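PDB 6O1X: DNA translocase coupling protein from Clostridium perfringens, which probably acts as a DNA-binding ATPase of the FtsK/SpoIIIE family that couples ATP use to DNA transfer during plasmid conjugation. Local coordinates for residues 92-97 with 335-340; 128-133 with 293-298; 228-233 with 273-278. All coordinates share one frame; numbering follows the deposited sequence.

Interaction 1: 92-97 with 335-340; sequences AKIPKY and TVQFQA. With AGS (phosphothiophosphoric acid-adenylate ester), chain E.
Segment 92-97, which has no regular structure, runs at 32° to strand 335-340 where the two meet, and Pro95 CA lies 6.5 Å from Gln339 CA. No hydrogen bond joins the two segments. Gln339 carries most of the contact. With chi1 at -179°, trans to the backbone N, Gln339 directs its CG onto Pro95 O, 3.2 Å away. The chain then bends at chi2. Gln339 NE2 comes 3.4 Å from Lys96 O, but the angle is too poor for a hydrogen bond. The polar end is held elsewhere: OE1 takes a bond from Arg326 NE, and NE2 gives one to Lys324 O. Arg326 also makes a weak bond to Pro95 O.

The arrangement forms part of the adenine end of the nucleotide pocket in this P-loop ATPase domain. AGS N6 donates to Ala340 O at 3.0 Å, with an N-H...O angle of 160°. This is recognition of the base amino group by a backbone carbonyl. On the other segment, Tyr97 CD1 lies 3.7 Å from AGS C2, which approaches the edge of the tyrosine ring near its plane.

Further back, Ile94 and the extended side chain of Gln337 cross at about a right angle, with Ile94 CD1 3.5 Å from Gln337 OE1. Both ends of the Gln337 amide have partners: NE2 bonds Thr40 O and OE1 bonds Arg326 NH1.

Interaction 2: 128-133 with 293-298; sequences KSPHIL and NVPVRI
The imidazole of His131 meets the backbone of Asn293 at its edge: Asn293 O lies in the ring plane, 3.3 Å from His131 CD2. One ring face carries Pro130 CB, 3.9 Å above the plane and over its centre. Both ring nitrogens have partners beyond this contact. ND1 is bonded to Leu274 N, and NE2 makes a weak bond to Ala264 O. Together they restrict how the ring can turn. His131 CB packs on Val294 CB at 3.6 Å.

The two prolines cross at about a right angle, with Pro295 CG near Pro130 CD. Pro295 CG also faces Ser129 CA, while Ser129 CB rests on Val296 CG2.

Beyond this loop region the two segments run parallel as strands. Val296 N gives a weak bond to His131 O. Leu133 N donates to Val296 O at 2.9 Å. Ile298 N donates to Leu133 O at 2.8 Å.

Ile132 and Val296 lie side by side and point the same way. Ile132 CG2 touches both Val296 CG1 and Ile298 CD1, each at 3.9 Å. On the other sheet face, Leu133 CB presses on Val294 CG2 at 3.5 Å. Arg297 also lies on that face and turns back along its own segment. Its NE bonds Val294 O, close to the guanidinium plane, and its NH1 bonds Val311 O.

Strands 131-135 and 296-299 are thus parallel neighbours in the central sheet of the P-loop NTPase fold. Strand 131-135 leads straight into the Walker A loop, the predicted ATP site Gly136 to Ser143, whose Gly139, Gly141 and Lys142 bind ATP.

Interaction 3: 228-233 with 273-278; sequences RIIVVI and NLCIGV
Strands 229-233 and 273-278 are parallel neighbours in the core of the P-loop NTPase sheet, and Arg228 meets Asn273 where they begin. The tight part is the backbone ladder. Five N-H...O bonds run between the strands, from Asn273 N to Ile229 O through to Gly277 N to Ile233 O. Gly277 N lies 2.7 Å from Ile233 O. Val231, Ile233, Leu274 and Ile276 share one sheet face. Here Val231 CB lies beside Leu274 CD2, and Ile233 CD1 beside Ile276 CG1 at 3.8 Å. Helix 185-209 packs against Val231 and Ile233 on this face.

The other face carries Ile230, Val232, Asn273 and Cys275. With CG1 trans to the backbone N (chi1 176°) and a bend at chi2, Ile230 brings its CD1 to Cys275 SG at 3.3 Å. Helix 142-155, which follows the Walker A loop, covers these two side chains. Val232 is looser, with its CG2 4.4 Å from Cys275 CB. At the far end Gly277 has no side chain, and it touches the Walker A region near Lys142.

The polar start of the strands is buried but holds a water. Arg228 bends at chi3 and turns its guanidinium toward the Asn273 amide, with the two planes 28° apart. Its NH2 makes a salt bridge to Glu109 and bonds Asn127 OD1. Asn273 ND2 bonds Pro130 O. Water 1 accepts from both Arg228 NH1, at 3.0 Å, and Asn273 ND2. Arg228 NH1 also donates to a lone pair of Asn273 OD1 at 2.8 Å, in the guanidinium plane.

All three interactions reach the same ten-stranded mixed sheet. Along the chain they are nested: interaction 3 lies inside the loop closed by interaction 2, which lies inside that closed by interaction 1. Interactions 2 and 3 have centres 10 Å apart and lie on adjacent strands, 131-135 and 272-278. Ile132 O probably accepts a bond from Ile276 N. Interaction 1 is about 20 Å from interaction 2, centre to centre, yet Phe338 CZ packs on Ile298 CG2. Interactions 1 and 3 lie about 24 Å apart between centres and do not touch. The sheet therefore links the adenine end of the nucleotide pocket to the strands around the Walker A loop.

Interaction 1: 92-97 with 335-340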
loop_
_atom_site.group_PDB
_atom_site.type_symbol
_atom_site.label_atom_id
_atom_site.label_comp_id
_atom_site.label_asym_id
_atom_site.label_seq_id
_atom_site.Cartn_x
_atom_site.Cartn_y
_atom_site.Cartn_z
ATOM N N ALA A 92 8.982 18.782 4.592
ATOM C CA ALA A 92 8.113 17.686 4.163
ATOM C C ALA A 92 8.133 16.636 5.261
ATOM O O ALA A 92 8.711 15.552 5.101
ATOM C CB ALA A 92 8.609 17.107 2.842
ATOM N N LYS A 93 7.548 16.989 6.414
ATOM C CA LYS A 93 7.541 16.079 7.552
ATOM C C LYS A 93 6.346 15.080 7.551
ATOM O O LYS A 93 5.181 15.429 7.309
ATOM C CB LYS A 93 7.678 16.814 8.908
ATOM C CG LYS A 93 6.666 17.939 9.164
ATOM C CD LYS A 93 6.925 18.650 10.502
ATOM C CE LYS A 93 5.970 19.805 10.734
ATOM N NZ LYS A 93 6.197 20.478 12.045
ATOM N N ILE A 94 6.718 13.813 7.762
ATOM C CA ILE A 94 5.907 12.626 7.963
ATOM C C ILE A 94 6.602 11.836 9.065
ATOM O O ILE A 94 7.833 11.724 9.034
ATOM C CB ILE A 94 5.618 11.763 6.698
ATOM C CG1 ILE A 94 6.835 11.597 5.776
ATOM C CG2 ILE A 94 4.443 12.325 5.953
ATOM C CD1 ILE A 94 6.500 10.839 4.389
ATOM N N PRO A 95 5.856 11.316 10.065
ATOM C CA PRO A 95 6.511 10.559 11.146
ATOM C C PRO A 95 7.275 9.343 10.636
ATOM O O PRO A 95 7.000 8.861 9.531
ATOM C CB PRO A 95 5.350 10.125 12.045
ATOM C CG PRO A 95 4.200 10.969 11.659
ATOM C CD PRO A 95 4.391 11.370 10.243
ATOM N N LYS A 96 8.261 8.877 11.418
ATOM C CA LYS A 96 9.045 7.679 11.091
ATOM C C LYS A 96 8.435 6.492 11.878
ATOM O O LYS A 96 8.788 5.329 11.662
ATOM C CB LYS A 96 10.538 7.870 11.448
ATOM C CG LYS A 96 11.174 9.148 10.889
ATOM C CD LYS A 96 11.744 10.035 11.987
ATOM C CE LYS A 96 10.725 11.001 12.549
ATOM N NZ LYS A 96 11.268 11.756 13.710
ATOM N N TYR A 97 7.507 6.813 12.786
ATOM C CA TYR A 97 6.786 5.864 13.621
ATOM C C TYR A 97 5.420 6.454 13.987
ATOM O O TYR A 97 5.320 7.559 14.511
ATOM C CB TYR A 97 7.592 5.471 14.875
ATOM C CG TYR A 97 6.921 4.392 15.696
ATOM C CD1 TYR A 97 6.766 3.104 15.193
ATOM C CD2 TYR A 97 6.439 4.658 16.973
ATOM C CE1 TYR A 97 6.132 2.110 15.933
ATOM C CE2 TYR A 97 5.808 3.670 17.725
ATOM C CZ TYR A 97 5.643 2.400 17.194
ATOM O OH TYR A 97 5.034 1.408 17.920
ATOM N N THR A 335 0.412 9.017 -6.701
ATOM C CA THR A 335 1.454 8.164 -6.112
ATOM C C THR A 335 2.004 9.053 -4.993
ATOM O O THR A 335 2.745 10.007 -5.265
ATOM C CB THR A 335 2.493 7.673 -7.114
ATOM O OG1 THR A 335 1.827 7.031 -8.193
ATOM C CG2 THR A 335 3.488 6.710 -6.478
ATOM N N VAL A 336 1.523 8.810 -3.761
ATOM C CA VAL A 336 1.769 9.622 -2.575
ATOM C C VAL A 336 2.579 8.875 -1.502
ATOM O O VAL A 336 2.305 7.714 -1.223
ATOM C CB VAL A 336 0.405 10.177 -2.031
ATOM C CG1 VAL A 336 0.602 11.132 -0.874
ATOM C CG2 VAL A 336 -0.391 10.877 -3.130
ATOM N N GLN A 337 3.556 9.550 -0.879
ATOM C CA GLN A 337 4.327 8.932 0.195
ATOM C C GLN A 337 3.526 9.073 1.508
ATOM O O GLN A 337 2.953 10.134 1.761
ATOM C CB GLN A 337 5.721 9.573 0.306
ATOM C CG GLN A 337 6.692 8.791 1.164
ATOM C CD GLN A 337 8.075 9.413 1.309
ATOM O OE1 GLN A 337 8.778 9.153 2.292
ATOM N NE2 GLN A 337 8.513 10.232 0.345
ATOM N N PHE A 338 3.473 7.988 2.327
ATOM C CA PHE A 338 2.774 7.996 3.618
ATOM C C PHE A 338 3.397 7.040 4.615
ATOM O O PHE A 338 4.035 6.054 4.233
ATOM C CB PHE A 338 1.259 7.731 3.471
ATOM C CG PHE A 338 0.869 6.282 3.282
ATOM C CD1 PHE A 338 0.942 5.680 2.027
ATOM C CD2 PHE A 338 0.391 5.530 4.349
ATOM C CE1 PHE A 338 0.588 4.345 1.854
ATOM C CE2 PHE A 338 0.036 4.192 4.175
ATOM C CZ PHE A 338 0.136 3.610 2.933
ATOM N N GLN A 339 3.231 7.350 5.899
ATOM C CA GLN A 339 3.693 6.502 6.977
ATOM C C GLN A 339 2.500 5.709 7.503
ATOM O O GLN A 339 1.610 6.266 8.145
ATOM C CB GLN A 339 4.390 7.315 8.085
ATOM C CG GLN A 339 4.937 6.451 9.269
ATOM C CD GLN A 339 6.009 5.460 8.880
ATOM O OE1 GLN A 339 6.701 5.598 7.858
ATOM N NE2 GLN A 339 6.177 4.434 9.704
ATOM N N ALA A 340 2.493 4.405 7.223
ATOM C CA ALA A 340 1.426 3.494 7.633
ATOM C C ALA A 340 1.335 3.402 9.141
ATOM O O ALA A 340 2.373 3.364 9.807
ATOM C CB ALA A 340 1.670 2.106 7.053
HETATM P PG AGS E . 5.500 -8.954 6.153
HETATM S S1G AGS E . 6.888 -9.793 7.153
HETATM O O2G AGS E . 4.367 -9.953 5.666
HETATM O O3G AGS E . 5.764 -8.201 4.803
HETATM P PB AGS E . 4.007 -7.861 8.442
HETATM O O1B AGS E . 3.507 -9.190 8.883
HETATM O O2B AGS E . 2.947 -6.825 8.260
HETATM O O3B AGS E . 4.807 -7.876 7.064
HETATM P PA AGS E . 5.812 -7.673 10.797
HETATM O O1A AGS E . 5.283 -6.902 11.944
HETATM O O2A AGS E . 5.775 -9.208 10.873
HETATM O O3A AGS E . 5.084 -7.248 9.445
HETATM O "O5'" AGS E . 7.340 -7.279 10.596
HETATM C "C5'" AGS E . 7.704 -5.970 10.119
HETATM C "C4'" AGS E . 8.677 -5.282 11.049
HETATM O "O4'" AGS E . 8.625 -3.858 10.824
HETATM C "C3'" AGS E . 8.488 -5.459 12.556
HETATM O "O3'" AGS E . 9.732 -5.462 13.257
HETATM C "C2'" AGS E . 7.574 -4.284 12.933
HETATM O "O2'" AGS E . 7.826 -3.779 14.241
HETATM C "C1'" AGS E . 7.926 -3.220 11.880
HETATM N N9 AGS E . 6.774 -2.523 11.316
HETATM C C8 AGS E . 5.800 -3.033 10.495
HETATM N N7 AGS E . 4.909 -2.154 10.110
HETATM C C5 AGS E . 5.312 -0.982 10.734
HETATM C C6 AGS E . 4.751 0.313 10.786
HETATM N N6 AGS E . 3.618 0.660 10.171
HETATM N N1 AGS E . 5.386 1.246 11.535
HETATM C C2 AGS E . 6.503 0.901 12.188
HETATM N N3 AGS E . 7.118 -0.287 12.220
HETATM C C4 AGS E . 6.466 -1.194 11.475
#

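Interaction 2: 128-133 with 293-298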
loop_
_atom_site.group_PDB
_atom_site.type_symbol
_atom_site.label_atom_id
_atom_site.label_comp_id
_atom_site.label_asym_id
_atom_site.label_seq_id
_atom_site.Cartn_x
_atom_site.Cartn_y
_atom_site.Cartn_z
ATOM N N LYS A 128 -16.249 3.739 -3.076
ATOM C CA LYS A 128 -15.692 4.363 -4.294
ATOM C C LYS A 128 -14.563 3.542 -4.892
ATOM O O LYS A 128 -14.575 3.323 -6.100
ATOM C CB LYS A 128 -15.237 5.810 -4.032
ATOM C CG LYS A 128 -16.415 6.727 -3.762
ATOM C CD LYS A 128 -15.983 8.068 -3.184
ATOM C CE LYS A 128 -17.204 8.831 -2.693
ATOM N NZ LYS A 128 -16.952 9.566 -1.418
ATOM N N SER A 129 -13.602 3.068 -4.046
ATOM C CA SER A 129 -12.410 2.305 -4.441
ATOM C C SER A 129 -12.525 0.945 -3.746
ATOM O O SER A 129 -12.094 0.823 -2.591
ATOM C CB SER A 129 -11.156 3.050 -3.987
ATOM O OG SER A 129 -11.089 4.366 -4.505
ATOM N N PRO A 130 -13.189 -0.052 -4.396
ATOM C CA PRO A 130 -13.578 -1.282 -3.661
ATOM C C PRO A 130 -12.511 -2.313 -3.293
ATOM O O PRO A 130 -12.780 -3.143 -2.416
ATOM C CB PRO A 130 -14.645 -1.926 -4.559
ATOM C CG PRO A 130 -14.415 -1.355 -5.942
ATOM C CD PRO A 130 -13.854 0.031 -5.721
ATOM N N HIS A 131 -11.314 -2.272 -3.908
ATOM C CA HIS A 131 -10.268 -3.284 -3.653
ATOM C C HIS A 131 -8.937 -2.633 -3.455
ATOM O O HIS A 131 -8.659 -1.583 -4.035
ATOM C CB HIS A 131 -10.192 -4.346 -4.791
ATOM C CG HIS A 131 -11.531 -4.848 -5.242
ATOM N ND1 HIS A 131 -12.367 -5.548 -4.383
ATOM C CD2 HIS A 131 -12.168 -4.665 -6.422
ATOM C CE1 HIS A 131 -13.477 -5.771 -5.066
ATOM N NE2 HIS A 131 -13.390 -5.282 -6.308
ATOM N N ILE A 132 -8.114 -3.264 -2.624
ATOM C CA ILE A 132 -6.805 -2.777 -2.216
ATOM C C ILE A 132 -5.811 -3.877 -2.435
ATOM O O ILE A 132 -6.087 -5.044 -2.102
ATOM C CB ILE A 132 -6.824 -2.356 -0.702
ATOM C CG1 ILE A 132 -7.874 -1.249 -0.412
ATOM C CG2 ILE A 132 -5.412 -1.933 -0.231
ATOM C CD1 ILE A 132 -8.275 -1.105 1.043
ATOM N N LEU A 133 -4.640 -3.486 -2.968
ATOM C CA LEU A 133 -3.493 -4.338 -3.228
ATOM C C LEU A 133 -2.362 -3.747 -2.399
ATOM O O LEU A 133 -2.095 -2.539 -2.478
ATOM C CB LEU A 133 -3.161 -4.300 -4.730
ATOM C CG LEU A 133 -2.193 -5.328 -5.367
ATOM C CD1 LEU A 133 -0.788 -4.785 -5.461
ATOM C CD2 LEU A 133 -2.282 -6.727 -4.725
ATOM N N ASN A 293 -8.623 -4.026 -12.195
ATOM C CA ASN A 293 -9.802 -4.001 -11.347
ATOM C C ASN A 293 -9.554 -3.725 -9.867
ATOM O O ASN A 293 -10.519 -3.596 -9.121
ATOM C CB ASN A 293 -10.603 -5.258 -11.542
ATOM C CG ASN A 293 -11.290 -5.221 -12.880
ATOM O OD1 ASN A 293 -10.870 -5.873 -13.840
ATOM N ND2 ASN A 293 -12.320 -4.405 -12.982
ATOM N N VAL A 294 -8.307 -3.578 -9.446
ATOM C CA VAL A 294 -8.083 -3.209 -8.065
ATOM C C VAL A 294 -7.425 -1.813 -8.099
ATOM O O VAL A 294 -6.297 -1.644 -8.557
ATOM C CB VAL A 294 -7.457 -4.279 -7.139
ATOM C CG1 VAL A 294 -7.353 -5.663 -7.793
ATOM C CG2 VAL A 294 -6.208 -3.837 -6.409
ATOM N N PRO A 295 -8.259 -0.782 -7.838
ATOM C CA PRO A 295 -7.785 0.606 -7.973
ATOM C C PRO A 295 -6.712 1.051 -6.992
ATOM O O PRO A 295 -5.856 1.836 -7.377
ATOM C CB PRO A 295 -9.064 1.415 -7.778
ATOM C CG PRO A 295 -9.907 0.566 -6.849
ATOM C CD PRO A 295 -9.672 -0.826 -7.383
ATOM N N VAL A 296 -6.760 0.586 -5.728
ATOM C CA VAL A 296 -5.814 1.021 -4.706
ATOM C C VAL A 296 -4.575 0.134 -4.666
ATOM O O VAL A 296 -4.659 -1.100 -4.648
ATOM C CB VAL A 296 -6.495 1.174 -3.313
ATOM C CG1 VAL A 296 -5.472 1.441 -2.199
ATOM C CG2 VAL A 296 -7.580 2.260 -3.334
ATOM N N ARG A 297 -3.415 0.791 -4.679
ATOM C CA ARG A 297 -2.104 0.149 -4.577
ATOM C C ARG A 297 -1.324 0.796 -3.455
ATOM O O ARG A 297 -1.154 2.015 -3.426
ATOM C CB ARG A 297 -1.278 0.255 -5.871
ATOM C CG ARG A 297 -2.074 0.105 -7.136
ATOM C CD ARG A 297 -2.263 -1.326 -7.592
ATOM N NE ARG A 297 -3.228 -1.334 -8.683
ATOM C CZ ARG A 297 -3.025 -0.778 -9.874
ATOM N NH1 ARG A 297 -1.845 -0.237 -10.172
ATOM N NH2 ARG A 297 -3.991 -0.766 -10.778
ATOM N N ILE A 298 -0.931 -0.021 -2.507
ATOM C CA ILE A 298 -0.082 0.350 -1.397
ATOM C C ILE A 298 1.235 -0.403 -1.656
ATOM O O ILE A 298 1.210 -1.617 -1.909
ATOM C CB ILE A 298 -0.727 0.115 -0.018
ATOM C CG1 ILE A 298 -1.925 1.104 0.173
ATOM C CG2 ILE A 298 0.328 0.307 1.066
ATOM C CD1 ILE A 298 -2.940 0.692 1.201
#

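Interaction 3: 228-233 with 273-278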
loop_
_atom_site.group_PDB
_atom_site.type_symbol
_atom_site.label_atom_id
_atom_site.label_comp_id
_atom_site.label_asym_id
_atom_site.label_seq_id
_atom_site.Cartn_x
_atom_site.Cartn_y
_atom_site.Cartn_z
ATOM N N ARG A 228 -21.334 -5.644 4.923
ATOM C CA ARG A 228 -20.122 -5.571 4.101
ATOM C C ARG A 228 -19.314 -6.851 4.363
ATOM O O ARG A 228 -19.153 -7.277 5.516
ATOM C CB ARG A 228 -19.256 -4.325 4.458
ATOM C CG ARG A 228 -17.967 -4.209 3.597
ATOM C CD ARG A 228 -17.197 -2.884 3.721
ATOM N NE ARG A 228 -18.065 -1.722 3.502
ATOM C CZ ARG A 228 -18.352 -1.203 2.312
ATOM N NH1 ARG A 228 -17.822 -1.719 1.207
ATOM N NH2 ARG A 228 -19.204 -0.185 2.213
ATOM N N ILE A 229 -18.798 -7.446 3.298
ATOM C CA ILE A 229 -17.947 -8.631 3.407
ATOM C C ILE A 229 -16.523 -8.211 3.068
ATOM O O ILE A 229 -16.273 -7.685 1.987
ATOM C CB ILE A 229 -18.474 -9.835 2.555
ATOM C CG1 ILE A 229 -19.867 -10.319 3.083
ATOM C CG2 ILE A 229 -17.436 -10.993 2.522
ATOM C CD1 ILE A 229 -20.530 -11.400 2.321
ATOM N N ILE A 230 -15.610 -8.398 4.014
ATOM C CA ILE A 230 -14.197 -8.098 3.806
ATOM C C ILE A 230 -13.417 -9.411 3.648
ATOM O O ILE A 230 -13.470 -10.277 4.518
ATOM C CB ILE A 230 -13.560 -7.087 4.840
ATOM C CG1 ILE A 230 -12.038 -6.903 4.596
ATOM C CG2 ILE A 230 -13.765 -7.522 6.294
ATOM C CD1 ILE A 230 -11.586 -6.487 3.235
ATOM N N VAL A 231 -12.688 -9.537 2.532
ATOM C CA VAL A 231 -11.869 -10.717 2.188
ATOM C C VAL A 231 -10.373 -10.352 2.161
ATOM O O VAL A 231 -9.922 -9.589 1.297
ATOM C CB VAL A 231 -12.312 -11.378 0.850
ATOM C CG1 VAL A 231 -11.697 -12.776 0.710
ATOM C CG2 VAL A 231 -13.831 -11.424 0.735
ATOM N N VAL A 232 -9.611 -10.910 3.092
ATOM C CA VAL A 232 -8.194 -10.607 3.177
ATOM C C VAL A 232 -7.423 -11.783 2.630
ATOM O O VAL A 232 -7.470 -12.866 3.196
ATOM C CB VAL A 232 -7.722 -10.194 4.613
ATOM C CG1 VAL A 232 -6.261 -9.763 4.596
ATOM C CG2 VAL A 232 -8.580 -9.084 5.191
ATOM N N ILE A 233 -6.742 -11.579 1.521
ATOM C CA ILE A 233 -5.905 -12.589 0.888
ATOM C C ILE A 233 -4.505 -12.222 1.298
ATOM O O ILE A 233 -3.999 -11.185 0.872
ATOM C CB ILE A 233 -6.083 -12.604 -0.651
ATOM C CG1 ILE A 233 -7.572 -12.880 -0.999
ATOM C CG2 ILE A 233 -5.114 -13.640 -1.319
ATOM C CD1 ILE A 233 -8.004 -12.508 -2.378
ATOM N N ASN A 273 -15.417 -6.492 -0.564
ATOM C CA ASN A 273 -14.089 -5.909 -0.717
ATOM C C ASN A 273 -12.976 -6.897 -0.586
ATOM O O ASN A 273 -12.984 -7.706 0.325
ATOM C CB ASN A 273 -13.912 -4.753 0.286
ATOM C CG ASN A 273 -15.084 -3.782 0.219
ATOM O OD1 ASN A 273 -15.971 -3.766 1.067
ATOM N ND2 ASN A 273 -15.150 -2.998 -0.825
ATOM N N LEU A 274 -12.006 -6.812 -1.491
ATOM C CA LEU A 274 -10.824 -7.664 -1.537
ATOM C C LEU A 274 -9.612 -6.865 -1.123
ATOM O O LEU A 274 -9.321 -5.822 -1.711
ATOM C CB LEU A 274 -10.585 -8.204 -2.964
ATOM C CG LEU A 274 -11.678 -9.049 -3.660
ATOM C CD1 LEU A 274 -11.184 -9.516 -4.993
ATOM C CD2 LEU A 274 -12.014 -10.303 -2.865
ATOM N N CYS A 275 -8.902 -7.366 -0.114
ATOM C CA CYS A 275 -7.654 -6.800 0.358
ATOM C C CYS A 275 -6.616 -7.847 0.150
ATOM O O CYS A 275 -6.608 -8.867 0.825
ATOM C CB CYS A 275 -7.757 -6.346 1.808
ATOM S SG CYS A 275 -8.917 -4.975 2.032
ATOM N N ILE A 276 -5.791 -7.630 -0.865
ATOM C CA ILE A 276 -4.799 -8.595 -1.317
ATOM C C ILE A 276 -3.374 -8.235 -0.962
ATOM O O ILE A 276 -2.936 -7.124 -1.256
ATOM C CB ILE A 276 -4.981 -8.795 -2.842
ATOM C CG1 ILE A 276 -6.466 -9.115 -3.197
ATOM C CG2 ILE A 276 -4.063 -9.915 -3.344
ATOM C CD1 ILE A 276 -6.930 -8.747 -4.657
ATOM N N GLY A 277 -2.652 -9.192 -0.368
ATOM C CA GLY A 277 -1.236 -9.050 -0.046
ATOM C C GLY A 277 -0.356 -9.675 -1.115
ATOM O O GLY A 277 -0.707 -10.724 -1.663
ATOM N N VAL A 278 0.762 -9.014 -1.475
ATOM C CA VAL A 278 1.760 -9.558 -2.420
ATOM C C VAL A 278 3.158 -9.277 -1.866
ATOM O O VAL A 278 3.457 -8.140 -1.501
ATOM C CB VAL A 278 1.695 -9.093 -3.915
ATOM C CG1 VAL A 278 2.475 -10.061 -4.820
ATOM C CG2 VAL A 278 0.284 -8.959 -4.414
HETATM O O HOH W 1 -17.689 -1.511 -1.745
#